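Local coordinates for protein acyl-coenzyme A oxidase acox-1.1 (Caenorhabditis elegans, PDB 5K3I) that catalyses the FAD-dependent, oxygen-consuming desaturation of acyl-CoA thioesters to (2E)-enoyl-CoA, the first step of peroxisomal beta-oxidation, and works as a dimer, at residues Thr148-Glu153 with Ala185-Pro190; Gly117-Pro122 with Val292-Tyr297; Gln161-Thr166 with Val203-Ile208; Leu390-Thr395 with Gly435-Met440. The protein carries 1 engineered substitution. One frame throughout, in Å; residues are numbered along the deposited sequence.

Interaction 1: residues Thr148-Glu153 with Ala185-Pro190; sequences TYAQTE and ALKWWP. With FAD (flavin-adenine dinucleotide), chain I.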
# COMPACT_ATOMS: atom_id res chain seq x y z
N THR A 148 15.85 -15.88 -18.80
CA THR A 148 14.69 -15.08 -18.46
C THR A 148 13.86 -14.86 -19.72
O THR A 148 14.21 -15.32 -20.81
CB THR A 148 15.09 -13.74 -17.85
OG1 THR A 148 13.91 -13.03 -17.44
CG2 THR A 148 15.85 -12.90 -18.87
N TYR A 149 12.74 -14.16 -19.55
CA TYR A 149 11.75 -13.93 -20.60
C TYR A 149 11.68 -12.42 -20.80
O TYR A 149 11.27 -11.69 -19.90
CB TYR A 149 10.39 -14.50 -20.20
CG TYR A 149 9.34 -14.36 -21.28
CD1 TYR A 149 9.30 -15.24 -22.34
CD2 TYR A 149 8.42 -13.32 -21.24
CE1 TYR A 149 8.35 -15.12 -23.33
CE2 TYR A 149 7.48 -13.18 -22.23
CZ TYR A 149 7.44 -14.07 -23.27
OH TYR A 149 6.49 -13.93 -24.25
N ALA A 150 12.10 -11.96 -21.98
CA ALA A 150 12.24 -10.54 -22.27
C ALA A 150 11.17 -10.08 -23.26
O ALA A 150 11.35 -10.15 -24.47
CB ALA A 150 13.64 -10.24 -22.82
N GLN A 151 10.05 -9.59 -22.72
CA GLN A 151 8.94 -9.07 -23.51
C GLN A 151 8.86 -7.54 -23.46
O GLN A 151 8.96 -6.87 -24.49
CB GLN A 151 7.64 -9.69 -23.02
CG GLN A 151 6.41 -9.29 -23.79
CD GLN A 151 5.23 -10.18 -23.45
OE1 GLN A 151 5.15 -11.33 -23.88
NE2 GLN A 151 4.30 -9.66 -22.64
N THR A 152 8.66 -6.99 -22.26
CA THR A 152 8.47 -5.56 -22.07
C THR A 152 9.67 -4.74 -22.53
O THR A 152 10.83 -5.15 -22.39
CB THR A 152 8.16 -5.27 -20.61
OG1 THR A 152 7.04 -6.07 -20.22
CG2 THR A 152 7.84 -3.80 -20.36
N GLU A 153 9.38 -3.56 -23.06
CA GLU A 153 10.36 -2.57 -23.45
C GLU A 153 10.09 -1.28 -22.69
O GLU A 153 9.03 -1.11 -22.07
CB GLU A 153 10.31 -2.32 -24.96
CG GLU A 153 10.40 -3.58 -25.77
CD GLU A 153 10.40 -3.31 -27.26
OE1 GLU A 153 9.92 -2.22 -27.66
OE2 GLU A 153 10.84 -4.18 -28.04
N ALA A 185 12.96 1.42 -27.36
CA ALA A 185 12.86 0.04 -27.80
C ALA A 185 13.66 -0.94 -26.95
O ALA A 185 13.52 -2.15 -27.14
CB ALA A 185 13.34 -0.08 -29.24
N LEU A 186 14.51 -0.44 -26.05
CA LEU A 186 15.21 -1.29 -25.09
C LEU A 186 14.25 -2.19 -24.34
O LEU A 186 13.26 -1.73 -23.76
CB LEU A 186 15.96 -0.42 -24.08
CG LEU A 186 17.25 0.33 -24.38
CD1 LEU A 186 17.57 1.21 -23.19
CD2 LEU A 186 18.39 -0.62 -24.66
N LYS A 187 14.56 -3.49 -24.33
CA LYS A 187 13.90 -4.38 -23.39
C LYS A 187 14.15 -3.87 -21.98
O LYS A 187 15.23 -3.38 -21.66
CB LYS A 187 14.41 -5.81 -23.55
CG LYS A 187 14.07 -6.42 -24.90
CD LYS A 187 12.56 -6.56 -25.04
CE LYS A 187 12.17 -6.92 -26.45
NZ LYS A 187 10.69 -6.87 -26.66
N TRP A 188 13.13 -3.97 -21.13
CA TRP A 188 13.12 -3.23 -19.88
C TRP A 188 12.08 -3.88 -18.98
O TRP A 188 10.93 -4.05 -19.41
CB TRP A 188 12.81 -1.76 -20.13
CG TRP A 188 13.15 -0.82 -19.01
CD1 TRP A 188 12.47 -0.66 -17.84
CD2 TRP A 188 14.24 0.10 -18.96
NE1 TRP A 188 13.07 0.29 -17.07
CE2 TRP A 188 14.16 0.77 -17.73
CE3 TRP A 188 15.29 0.41 -19.83
CZ2 TRP A 188 15.08 1.74 -17.35
CZ3 TRP A 188 16.21 1.37 -19.45
CH2 TRP A 188 16.10 2.02 -18.22
N TRP A 189 12.52 -4.31 -17.78
CA TRP A 189 11.80 -5.02 -16.71
C TRP A 189 11.96 -6.54 -16.66
O TRP A 189 11.66 -7.10 -15.60
CB TRP A 189 10.31 -4.69 -16.69
CG TRP A 189 10.04 -3.40 -16.03
CD1 TRP A 189 9.65 -2.23 -16.62
CD2 TRP A 189 10.18 -3.13 -14.64
NE1 TRP A 189 9.52 -1.25 -15.66
CE2 TRP A 189 9.85 -1.78 -14.44
CE3 TRP A 189 10.56 -3.90 -13.54
CZ2 TRP A 189 9.88 -1.18 -13.19
CZ3 TRP A 189 10.59 -3.31 -12.30
CH2 TRP A 189 10.25 -1.96 -12.13
N PRO A 190 12.36 -7.26 -17.72
CA PRO A 190 12.57 -8.71 -17.55
C PRO A 190 13.45 -8.99 -16.34
O PRO A 190 14.56 -8.47 -16.21
CB PRO A 190 13.24 -9.11 -18.87
CG PRO A 190 12.66 -8.19 -19.82
CD PRO A 190 12.59 -6.88 -19.13
PA FAD I . 1.40 1.13 -19.16
O1A FAD I . 0.44 0.53 -20.15
O2A FAD I . 2.48 1.89 -19.90
O5B FAD I . 0.55 2.13 -18.18
C5B FAD I . -0.59 1.52 -17.64
C4B FAD I . -1.57 2.68 -17.35
O4B FAD I . -2.09 3.10 -18.46
C3B FAD I . -2.66 2.02 -16.50
O3B FAD I . -3.09 2.89 -15.55
C2B FAD I . -3.77 1.64 -17.50
O2B FAD I . -5.06 2.13 -16.90
C1B FAD I . -3.53 2.36 -18.56
N9A FAD I . -3.62 1.68 -19.83
C8A FAD I . -2.62 1.21 -20.61
N7A FAD I . -3.17 0.67 -21.70
C5A FAD I . -4.52 0.83 -21.60
C6A FAD I . -5.59 0.48 -22.41
N6A FAD I . -5.80 -0.19 -23.67
N1A FAD I . -6.84 0.77 -22.03
C2A FAD I . -7.08 1.41 -20.86
N3A FAD I . -6.04 1.75 -20.08
C4A FAD I . -4.78 1.46 -20.45
N1 FAD I . 8.03 -7.56 -18.20
C2 FAD I . 8.67 -8.66 -18.93
O2 FAD I . 8.60 -8.69 -20.13
N3 FAD I . 9.37 -9.69 -18.13
C4 FAD I . 9.40 -9.60 -16.68
O4 FAD I . 9.95 -10.40 -16.04
C4X FAD I . 8.75 -8.46 -15.96
N5 FAD I . 8.78 -8.34 -14.52
C5X FAD I . 8.10 -7.20 -13.85
C6 FAD I . 8.15 -7.12 -12.45
C7 FAD I . 7.51 -6.03 -11.82
C7M FAD I . 7.74 -6.23 -10.31
C8 FAD I . 6.84 -5.04 -12.57
C8M FAD I . 6.16 -3.87 -11.88
C9 FAD I . 6.81 -5.14 -13.98
C9A FAD I . 7.44 -6.23 -14.61
N10 FAD I . 7.42 -6.36 -16.10
C10 FAD I . 8.07 -7.47 -16.74
C1' FAD I . 6.73 -5.37 -16.92
C2' FAD I . 5.21 -5.63 -16.92
O2' FAD I . 4.88 -6.71 -17.74
C3' FAD I . 4.58 -4.36 -17.44
O3' FAD I . 5.05 -3.34 -16.62
C4' FAD I . 3.07 -4.52 -17.31
O4' FAD I . 2.62 -5.30 -18.37
C5' FAD I . 2.37 -3.16 -17.37
O5' FAD I . 2.41 -2.68 -18.70
P FAD I . 3.07 -1.18 -18.85
O1P FAD I . 4.37 -1.11 -18.07
O2P FAD I . 3.36 -0.83 -20.28
O3P FAD I . 2.05 -0.05 -18.21
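K187 reaches across to segment 148-153 and meets it at two points: NZ donates to Q151 O at 2.8 Å and forms a salt bridge with E153 OE2 at 3.0 Å. NZ meets OE2 on its anti side, somewhat out of the carboxylate plane; the two side chains cross at a slant. The lysine bends at its second torsion (chi2 -65°), which brings the ammonium end back to segment 148-153. Between the two backbones, W188 N donates to T152 O over 2.9 Å, approaching from above the carbonyl plane. P190 lays its ring against A150, CG being 3.8 Å from A150 CB.

The flavin is held by the backbone of 149-152 and by T152, W189 and P190. T152 grips it twice: its N gives an almost straight bond to FAD O2 (2.7 Å, 177°), and OG1, set beside the backbone N, donates to FAD N1. Q151 N also donates to FAD O2, and FAD N3 donates to Y149 O. The W189 indole lies with one face over the dimethylbenzene end, FAD C9 being 3.8 Å above its plane.

One shell out, K187 NZ also donates to V203 O, its third acceptor, while T165 OG1 and E164 N hold the E153 carboxylate. The H412 ring of the second subunit meets both indoles, steeply inclined to W188 and at a shallower angle to W189. This is the flavin-binding edge of the beta domain of the acyl-CoA dehydrogenase/oxidase fold.

Interaction 2: residues Gly117-Pro122 with Val292-Tyr297; sequences GVMFIP and VHVRSY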
# COMPACT_ATOMS: atom_id res chain seq x y z
N GLY A 117 12.65 -20.14 -13.59
CA GLY A 117 11.51 -21.01 -13.36
C GLY A 117 10.16 -20.46 -13.75
O GLY A 117 9.33 -21.18 -14.32
N VAL A 118 9.90 -19.20 -13.41
CA VAL A 118 8.56 -18.64 -13.59
C VAL A 118 8.21 -18.50 -15.07
O VAL A 118 7.06 -18.74 -15.48
CB VAL A 118 8.44 -17.31 -12.83
CG1 VAL A 118 7.17 -16.57 -13.22
CG2 VAL A 118 8.47 -17.56 -11.33
N MET A 119 9.19 -18.15 -15.92
CA MET A 119 8.83 -17.88 -17.31
C MET A 119 9.75 -18.49 -18.36
O MET A 119 9.28 -18.91 -19.42
CB MET A 119 8.75 -16.37 -17.57
CG MET A 119 7.71 -15.62 -16.75
SD MET A 119 7.43 -13.99 -17.46
CE MET A 119 6.27 -14.39 -18.77
N PHE A 120 11.06 -18.49 -18.12
CA PHE A 120 12.01 -18.98 -19.12
C PHE A 120 11.72 -20.42 -19.51
O PHE A 120 11.49 -20.72 -20.69
CB PHE A 120 13.44 -18.83 -18.59
CG PHE A 120 14.51 -19.27 -19.56
CD1 PHE A 120 14.72 -18.59 -20.75
CD2 PHE A 120 15.33 -20.35 -19.27
CE1 PHE A 120 15.71 -18.99 -21.63
CE2 PHE A 120 16.33 -20.75 -20.14
CZ PHE A 120 16.52 -20.07 -21.33
N ILE A 121 11.70 -21.33 -18.54
CA ILE A 121 11.40 -22.74 -18.79
C ILE A 121 9.99 -22.87 -19.36
O ILE A 121 9.84 -23.49 -20.43
CB ILE A 121 11.61 -23.58 -17.52
CG1 ILE A 121 13.10 -23.93 -17.35
CG2 ILE A 121 10.77 -24.85 -17.56
CD1 ILE A 121 13.45 -24.37 -15.94
N PRO A 122 8.92 -22.36 -18.71
CA PRO A 122 7.59 -22.43 -19.34
C PRO A 122 7.53 -21.94 -20.78
O PRO A 122 6.79 -22.52 -21.58
CB PRO A 122 6.73 -21.57 -18.41
CG PRO A 122 7.34 -21.76 -17.08
CD PRO A 122 8.83 -21.80 -17.34
N VAL A 292 -0.34 -16.66 -19.93
CA VAL A 292 -1.51 -17.25 -19.26
C VAL A 292 -1.04 -18.21 -18.18
O VAL A 292 -1.75 -18.45 -17.19
CB VAL A 292 -2.44 -17.93 -20.28
CG1 VAL A 292 -3.65 -18.54 -19.57
CG2 VAL A 292 -2.89 -16.91 -21.31
N HIS A 293 0.15 -18.79 -18.35
CA HIS A 293 0.74 -19.63 -17.32
C HIS A 293 0.98 -18.82 -16.05
O HIS A 293 0.61 -19.25 -14.95
CB HIS A 293 2.05 -20.23 -17.84
CG HIS A 293 2.76 -21.10 -16.86
ND1 HIS A 293 2.54 -22.45 -16.76
CD2 HIS A 293 3.72 -20.80 -15.95
CE1 HIS A 293 3.32 -22.95 -15.82
NE2 HIS A 293 4.05 -21.97 -15.31
N VAL A 294 1.61 -17.66 -16.19
CA VAL A 294 1.95 -16.81 -15.05
C VAL A 294 0.70 -16.43 -14.28
O VAL A 294 0.65 -16.56 -13.05
CB VAL A 294 2.72 -15.56 -15.52
CG1 VAL A 294 2.90 -14.59 -14.36
CG2 VAL A 294 4.07 -15.98 -16.10
N ARG A 295 -0.32 -15.96 -14.98
CA ARG A 295 -1.55 -15.55 -14.31
C ARG A 295 -2.21 -16.70 -13.57
O ARG A 295 -2.77 -16.51 -12.48
CB ARG A 295 -2.51 -14.95 -15.33
CG ARG A 295 -2.16 -13.58 -15.82
CD ARG A 295 -2.83 -13.30 -17.14
NE ARG A 295 -2.20 -12.19 -17.83
CZ ARG A 295 -2.27 -11.99 -19.14
NH1 ARG A 295 -2.94 -12.84 -19.91
NH2 ARG A 295 -1.67 -10.94 -19.67
N SER A 296 -2.19 -17.91 -14.15
CA SER A 296 -2.85 -19.04 -13.51
C SER A 296 -2.14 -19.43 -12.22
O SER A 296 -2.79 -19.70 -11.20
CB SER A 296 -2.92 -20.24 -14.46
OG SER A 296 -3.76 -19.97 -15.56
N TYR A 297 -0.81 -19.44 -12.23
CA TYR A 297 -0.03 -19.94 -11.11
C TYR A 297 0.32 -18.86 -10.09
O TYR A 297 0.71 -19.21 -8.96
CB TYR A 297 1.23 -20.64 -11.63
CG TYR A 297 0.96 -22.05 -12.14
CD1 TYR A 297 0.58 -22.29 -13.46
CD2 TYR A 297 1.11 -23.14 -11.30
CE1 TYR A 297 0.34 -23.58 -13.92
CE2 TYR A 297 0.88 -24.43 -11.74
CZ TYR A 297 0.50 -24.65 -13.06
OH TYR A 297 0.27 -25.94 -13.49
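P122 and H293 meet where helix 114-127 runs against the start of helix 292-319, a helix-helix contact between the N-terminal helical domain and the C-alpha1 helical domain of the acyl-CoA oxidase fold. The two segments run roughly antiparallel, 143° between their directions, with axes 10.0 Å apart at closest. The contact is small and lies near the surface.

Its aromatic part is a CH-pi contact: P122 CB sits over one face of the H293 imidazole, 4.1 Å from the centroid, and Y297 CD1 of the same helix lies over the opposite face, both offset toward the rim of the ring. CG of H293 stands anti to the backbone N (chi1 179°), which carries the ring across to the proline.

The apolar part belongs to V294, whose CG2 branch faces both V118 and M119; the same valine also packs on A434, an engineered residue at the position of the predicted proton acceptor. M119 bends at its last torsion, bringing its methyl round to the valine, and M119 CG lies 3.7 Å from V294 CG2.

Interaction 3: residues Gln161-Thr166 with Val203-Ile208; sequences QNLETT and VAHMYI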
# COMPACT_ATOMS: atom_id res chain seq x y z
N GLN A 161 1.51 -5.06 -29.82
CA GLN A 161 1.41 -4.72 -31.24
C GLN A 161 2.28 -3.54 -31.66
O GLN A 161 2.47 -3.33 -32.86
CB GLN A 161 -0.04 -4.45 -31.64
CG GLN A 161 -0.97 -5.64 -31.52
CD GLN A 161 -0.42 -6.90 -32.21
OE1 GLN A 161 -0.19 -7.92 -31.56
NE2 GLN A 161 -0.24 -6.83 -33.52
N ASN A 162 2.78 -2.75 -30.72
CA ASN A 162 3.63 -1.61 -31.05
C ASN A 162 4.98 -1.70 -30.36
O ASN A 162 5.56 -0.69 -30.01
CB ASN A 162 2.94 -0.29 -30.73
CG ASN A 162 1.81 0.04 -31.69
OD1 ASN A 162 1.05 -0.82 -32.12
ND2 ASN A 162 1.72 1.32 -32.06
N LEU A 163 5.46 -2.92 -30.13
CA LEU A 163 6.85 -3.10 -29.73
C LEU A 163 7.78 -2.59 -30.82
O LEU A 163 7.42 -2.51 -32.00
CB LEU A 163 7.15 -4.56 -29.44
CG LEU A 163 6.48 -5.20 -28.23
CD1 LEU A 163 6.57 -6.71 -28.38
CD2 LEU A 163 7.14 -4.74 -26.94
N GLU A 164 8.99 -2.21 -30.42
CA GLU A 164 9.91 -1.56 -31.34
C GLU A 164 11.13 -2.40 -31.68
O GLU A 164 11.77 -2.14 -32.70
CB GLU A 164 10.32 -0.20 -30.76
CG GLU A 164 9.18 0.80 -30.75
CD GLU A 164 9.46 2.03 -29.92
OE1 GLU A 164 8.49 2.74 -29.55
OE2 GLU A 164 10.64 2.30 -29.61
N THR A 165 11.48 -3.38 -30.85
CA THR A 165 12.58 -4.28 -31.17
C THR A 165 12.23 -5.10 -32.40
O THR A 165 11.12 -5.65 -32.50
CB THR A 165 12.89 -5.19 -29.98
OG1 THR A 165 13.43 -4.40 -28.91
CG2 THR A 165 13.91 -6.26 -30.37
N THR A 166 13.16 -5.20 -33.35
CA THR A 166 12.94 -5.89 -34.61
C THR A 166 13.85 -7.10 -34.75
O THR A 166 15.00 -7.09 -34.27
CB THR A 166 13.16 -4.97 -35.81
OG1 THR A 166 14.54 -4.57 -35.84
CG2 THR A 166 12.26 -3.74 -35.71
N VAL A 203 10.90 -11.35 -27.08
CA VAL A 203 9.77 -11.05 -27.96
C VAL A 203 10.15 -9.88 -28.86
O VAL A 203 10.59 -8.83 -28.38
CB VAL A 203 8.52 -10.70 -27.14
CG1 VAL A 203 7.38 -10.34 -28.06
CG2 VAL A 203 8.15 -11.84 -26.21
N ALA A 204 9.99 -10.07 -30.17
CA ALA A 204 10.37 -9.04 -31.14
C ALA A 204 9.47 -9.17 -32.36
O ALA A 204 8.95 -10.25 -32.66
CB ALA A 204 11.84 -9.15 -31.56
N HIS A 205 9.27 -8.05 -33.05
CA HIS A 205 8.50 -8.04 -34.29
C HIS A 205 9.38 -8.64 -35.38
O HIS A 205 10.50 -8.17 -35.61
CB HIS A 205 8.06 -6.62 -34.64
CG HIS A 205 6.87 -6.13 -33.88
ND1 HIS A 205 6.23 -4.94 -34.16
CD2 HIS A 205 6.19 -6.68 -32.84
CE1 HIS A 205 5.22 -4.78 -33.33
NE2 HIS A 205 5.17 -5.82 -32.52
N MET A 206 8.87 -9.68 -36.04
CA MET A 206 9.63 -10.41 -37.05
C MET A 206 9.37 -9.84 -38.44
O MET A 206 8.22 -9.75 -38.88
CB MET A 206 9.27 -11.90 -37.01
CG MET A 206 10.20 -12.77 -37.84
SD MET A 206 9.91 -14.53 -37.61
CE MET A 206 8.16 -14.66 -38.00
N TYR A 207 10.44 -9.46 -39.13
CA TYR A 207 10.38 -8.90 -40.47
C TYR A 207 10.99 -9.86 -41.48
O TYR A 207 12.11 -10.35 -41.28
CB TYR A 207 11.10 -7.56 -40.54
CG TYR A 207 10.27 -6.40 -40.03
CD1 TYR A 207 10.10 -6.19 -38.67
CD2 TYR A 207 9.64 -5.54 -40.92
CE1 TYR A 207 9.33 -5.14 -38.20
CE2 TYR A 207 8.87 -4.49 -40.46
CZ TYR A 207 8.72 -4.30 -39.10
OH TYR A 207 7.96 -3.25 -38.64
N ILE A 208 10.27 -10.14 -42.58
CA ILE A 208 10.80 -10.89 -43.71
C ILE A 208 10.34 -10.23 -45.00
O ILE A 208 9.14 -10.05 -45.22
CB ILE A 208 10.37 -12.37 -43.69
CG1 ILE A 208 10.49 -12.98 -42.30
CG2 ILE A 208 11.23 -13.17 -44.69
CD1 ILE A 208 9.65 -14.22 -42.11
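L163 lies over the imidazole of H205, its CB 4.2 Å from the ring centroid and 27° off the normal, while its CD1 reaches V203 CG1 at 3.7 Å, the two side chains crossing at about a right angle. This is the tight side of the contact. The ring also has Q161 O near its plane at the edge, 3.1 Å from CE1, and L163 O over the same face as L163 CB. With CG anti to the carbonyl carbon (chi1 -79°), the imidazole swings toward the loop, where NE2 bonds to L160 O, just before the segment. Beside it the backbones pair: H205 N donates to T165 O over 3.1 Å, and T166 bridges H205 in parallel fashion, T166 CA coming 3.5 Å from H205 O. A204 CB packs on T165 CG2, at 3.7 Å.

The looser, more open part lies at the two ends. T166 CG2 only grazes the Y207 ring, 4.1 Å from CE1, and Q161 points its CB away from strand 199-208 and is exposed to solvent.

Here the loop after strand 147-150 becomes strand 166-170, entering the mixed sheet of the beta domain next to strand 199-208. That strand is flanked further by strand 211-221, on which V203, H205, M206 and Y207 all pack, and T166 pairs on with H179 of strand 175-179.

Interaction 4: residues Leu390-Thr395 with Gly435-Met440; sequences LKSVVT and GENMVM. With FAD (flavin-adenine dinucleotide), chain I.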
# COMPACT_ATOMS: atom_id res chain seq x y z
N LEU A 390 -9.41 -12.62 -12.51
CA LEU A 390 -8.96 -13.13 -11.22
C LEU A 390 -7.61 -12.56 -10.84
O LEU A 390 -7.39 -12.19 -9.69
CB LEU A 390 -8.86 -14.66 -11.23
CG LEU A 390 -10.05 -15.51 -10.76
CD1 LEU A 390 -9.68 -16.98 -10.86
CD2 LEU A 390 -10.44 -15.15 -9.35
N LYS A 391 -6.69 -12.45 -11.80
CA LYS A 391 -5.39 -11.90 -11.48
C LYS A 391 -5.53 -10.45 -11.02
O LYS A 391 -4.76 -9.99 -10.18
CB LYS A 391 -4.45 -12.04 -12.69
CG LYS A 391 -4.21 -10.78 -13.52
CD LYS A 391 -3.18 -9.93 -12.83
CE LYS A 391 -2.44 -9.05 -13.74
NZ LYS A 391 -1.39 -8.38 -12.95
N SER A 392 -6.54 -9.74 -11.52
CA SER A 392 -6.72 -8.34 -11.15
C SER A 392 -7.41 -8.17 -9.79
O SER A 392 -7.00 -7.31 -8.99
CB SER A 392 -7.49 -7.60 -12.24
OG SER A 392 -7.10 -8.06 -13.53
N VAL A 393 -8.46 -8.95 -9.51
CA VAL A 393 -9.15 -8.82 -8.23
C VAL A 393 -8.29 -9.36 -7.09
O VAL A 393 -8.15 -8.72 -6.05
CB VAL A 393 -10.52 -9.51 -8.28
CG1 VAL A 393 -11.21 -9.43 -6.92
CG2 VAL A 393 -11.39 -8.89 -9.36
N VAL A 394 -7.70 -10.54 -7.29
CA VAL A 394 -6.93 -11.19 -6.23
C VAL A 394 -5.79 -10.29 -5.79
O VAL A 394 -5.55 -10.08 -4.60
CB VAL A 394 -6.40 -12.56 -6.70
CG1 VAL A 394 -5.36 -13.09 -5.74
CG2 VAL A 394 -7.54 -13.54 -6.87
N THR A 395 -5.07 -9.74 -6.76
CA THR A 395 -3.90 -8.93 -6.47
C THR A 395 -4.27 -7.65 -5.72
O THR A 395 -3.53 -7.22 -4.83
CB THR A 395 -3.15 -8.68 -7.77
OG1 THR A 395 -1.77 -8.40 -7.51
CG2 THR A 395 -3.76 -7.57 -8.57
N GLY A 435 0.21 -8.18 -16.87
CA GLY A 435 -0.97 -7.48 -17.36
C GLY A 435 -1.44 -6.41 -16.40
O GLY A 435 -1.84 -6.73 -15.28
N GLU A 436 -1.36 -5.13 -16.77
CA GLU A 436 -1.92 -4.07 -15.94
C GLU A 436 -3.36 -4.40 -15.54
O GLU A 436 -4.17 -4.83 -16.36
CB GLU A 436 -1.87 -2.73 -16.67
CG GLU A 436 -1.34 -1.59 -15.82
CD GLU A 436 -2.24 -1.28 -14.63
OE1 GLU A 436 -1.71 -1.16 -13.51
OE2 GLU A 436 -3.46 -1.17 -14.83
N ASN A 437 -3.66 -4.21 -14.25
CA ASN A 437 -4.96 -4.61 -13.70
C ASN A 437 -6.13 -3.97 -14.44
O ASN A 437 -7.13 -4.64 -14.72
CB ASN A 437 -5.03 -4.24 -12.22
CG ASN A 437 -4.44 -5.29 -11.33
OD1 ASN A 437 -4.58 -5.25 -10.11
ND2 ASN A 437 -3.80 -6.27 -11.95
N MET A 438 -6.02 -2.68 -14.75
CA MET A 438 -7.07 -2.02 -15.51
C MET A 438 -7.24 -2.67 -16.87
O MET A 438 -8.36 -2.84 -17.35
CB MET A 438 -6.74 -0.54 -15.68
CG MET A 438 -6.74 0.27 -14.41
SD MET A 438 -8.20 -0.08 -13.42
CE MET A 438 -8.69 1.59 -13.03
N VAL A 439 -6.13 -3.07 -17.49
CA VAL A 439 -6.20 -3.64 -18.83
C VAL A 439 -6.76 -5.05 -18.78
O VAL A 439 -7.52 -5.46 -19.66
CB VAL A 439 -4.81 -3.58 -19.49
CG1 VAL A 439 -4.87 -4.19 -20.90
CG2 VAL A 439 -4.31 -2.16 -19.54
N MET A 440 -6.38 -5.82 -17.76
CA MET A 440 -6.86 -7.19 -17.67
C MET A 440 -8.34 -7.24 -17.30
O MET A 440 -9.05 -8.17 -17.71
CB MET A 440 -6.02 -7.98 -16.68
CG MET A 440 -4.57 -8.09 -17.10
SD MET A 440 -4.38 -8.90 -18.70
CE MET A 440 -3.94 -7.53 -19.77
PA FAD I . 1.40 1.13 -19.16
O1A FAD I . 0.44 0.53 -20.15
O2A FAD I . 2.48 1.89 -19.90
O5B FAD I . 0.55 2.13 -18.18
C5B FAD I . -0.59 1.52 -17.64
C4B FAD I . -1.57 2.68 -17.35
O4B FAD I . -2.09 3.10 -18.46
C3B FAD I . -2.66 2.02 -16.50
O3B FAD I . -3.09 2.89 -15.55
C2B FAD I . -3.77 1.64 -17.50
O2B FAD I . -5.06 2.13 -16.90
C1B FAD I . -3.53 2.36 -18.56
N9A FAD I . -3.62 1.68 -19.83
C8A FAD I . -2.62 1.21 -20.61
N7A FAD I . -3.17 0.67 -21.70
C5A FAD I . -4.52 0.83 -21.60
C6A FAD I . -5.59 0.48 -22.41
N6A FAD I . -5.80 -0.19 -23.67
N1A FAD I . -6.84 0.77 -22.03
C2A FAD I . -7.08 1.41 -20.86
N3A FAD I . -6.04 1.75 -20.08
C4A FAD I . -4.78 1.46 -20.45
N1 FAD I . 8.03 -7.56 -18.20
C2 FAD I . 8.67 -8.66 -18.93
O2 FAD I . 8.60 -8.69 -20.13
N3 FAD I . 9.37 -9.69 -18.13
C4 FAD I . 9.40 -9.60 -16.68
O4 FAD I . 9.95 -10.40 -16.04
C4X FAD I . 8.75 -8.46 -15.96
N5 FAD I . 8.78 -8.34 -14.52
C5X FAD I . 8.10 -7.20 -13.85
C6 FAD I . 8.15 -7.12 -12.45
C7 FAD I . 7.51 -6.03 -11.82
C7M FAD I . 7.74 -6.23 -10.31
C8 FAD I . 6.84 -5.04 -12.57
C8M FAD I . 6.16 -3.87 -11.88
C9 FAD I . 6.81 -5.14 -13.98
C9A FAD I . 7.44 -6.23 -14.61
N10 FAD I . 7.42 -6.36 -16.10
C10 FAD I . 8.07 -7.47 -16.74
C1' FAD I . 6.73 -5.37 -16.92
C2' FAD I . 5.21 -5.63 -16.92
O2' FAD I . 4.88 -6.71 -17.74
C3' FAD I . 4.58 -4.36 -17.44
O3' FAD I . 5.05 -3.34 -16.62
C4' FAD I . 3.07 -4.52 -17.31
O4' FAD I . 2.62 -5.30 -18.37
C5' FAD I . 2.37 -3.16 -17.37
O5' FAD I . 2.41 -2.68 -18.70
P FAD I . 3.07 -1.18 -18.85
O1P FAD I . 4.37 -1.11 -18.07
O2P FAD I . 3.36 -0.83 -20.28
O3P FAD I . 2.05 -0.05 -18.21
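S392 and N437 bring helix 380-407 against the first turn of helix 437-456, their CA atoms 4.8 Å apart. The packing is by small groups: S392 CB lies 3.9 Å from N437 CG, and M440 CB packs beside S392 OG, which is hydrogen-bonded to S388 O of its own helix. T395 approaches the asparagine side chain from the opposite direction.

The polar part gathers round K391, where a kink at chi2 (81°) brings NZ past N437 toward the loop, and G430 O and Y433 O accept from it. E436 is the N-cap of helix 437-456; its OE2, met from above the carboxylate plane, accepts from M438 N at 3.0 Å.

Ligands touch both sides. S392 O binds the adenine amino group of ATP, whereas V439 CG2 rests 3.6 Å from C5A of FAD. The first turn of helix 437-456 lies between the two sites: N437 and M438 line the ATP pocket, and E436, M438 and V439 the FAD pocket. Backbone carbonyls thus satisfy the buried ammonium, and the E436 carboxylate probably offsets the positive helix end.

The FAD ties interactions 1 and 4 together: 148-153 with 185-190 holds the flavin ring, while 435-440 meets its adenosine half, though the two contacts' centres lie 20 Å apart and their nearest atoms about 7 Å. Interaction 3 extends interaction 1 within the beta domain, V203 N bonding A150 O at 2.9 Å. Interaction 2 leans on the flavin-binding strand through M119 CE, 3.5 Å from Y149 CD2. It also reaches interaction 4: R295, probably a substrate-binding residue, places NH2 3.5 Å from M440 SD. Interactions 2 and 3, about 22 Å apart between centres, do not touch.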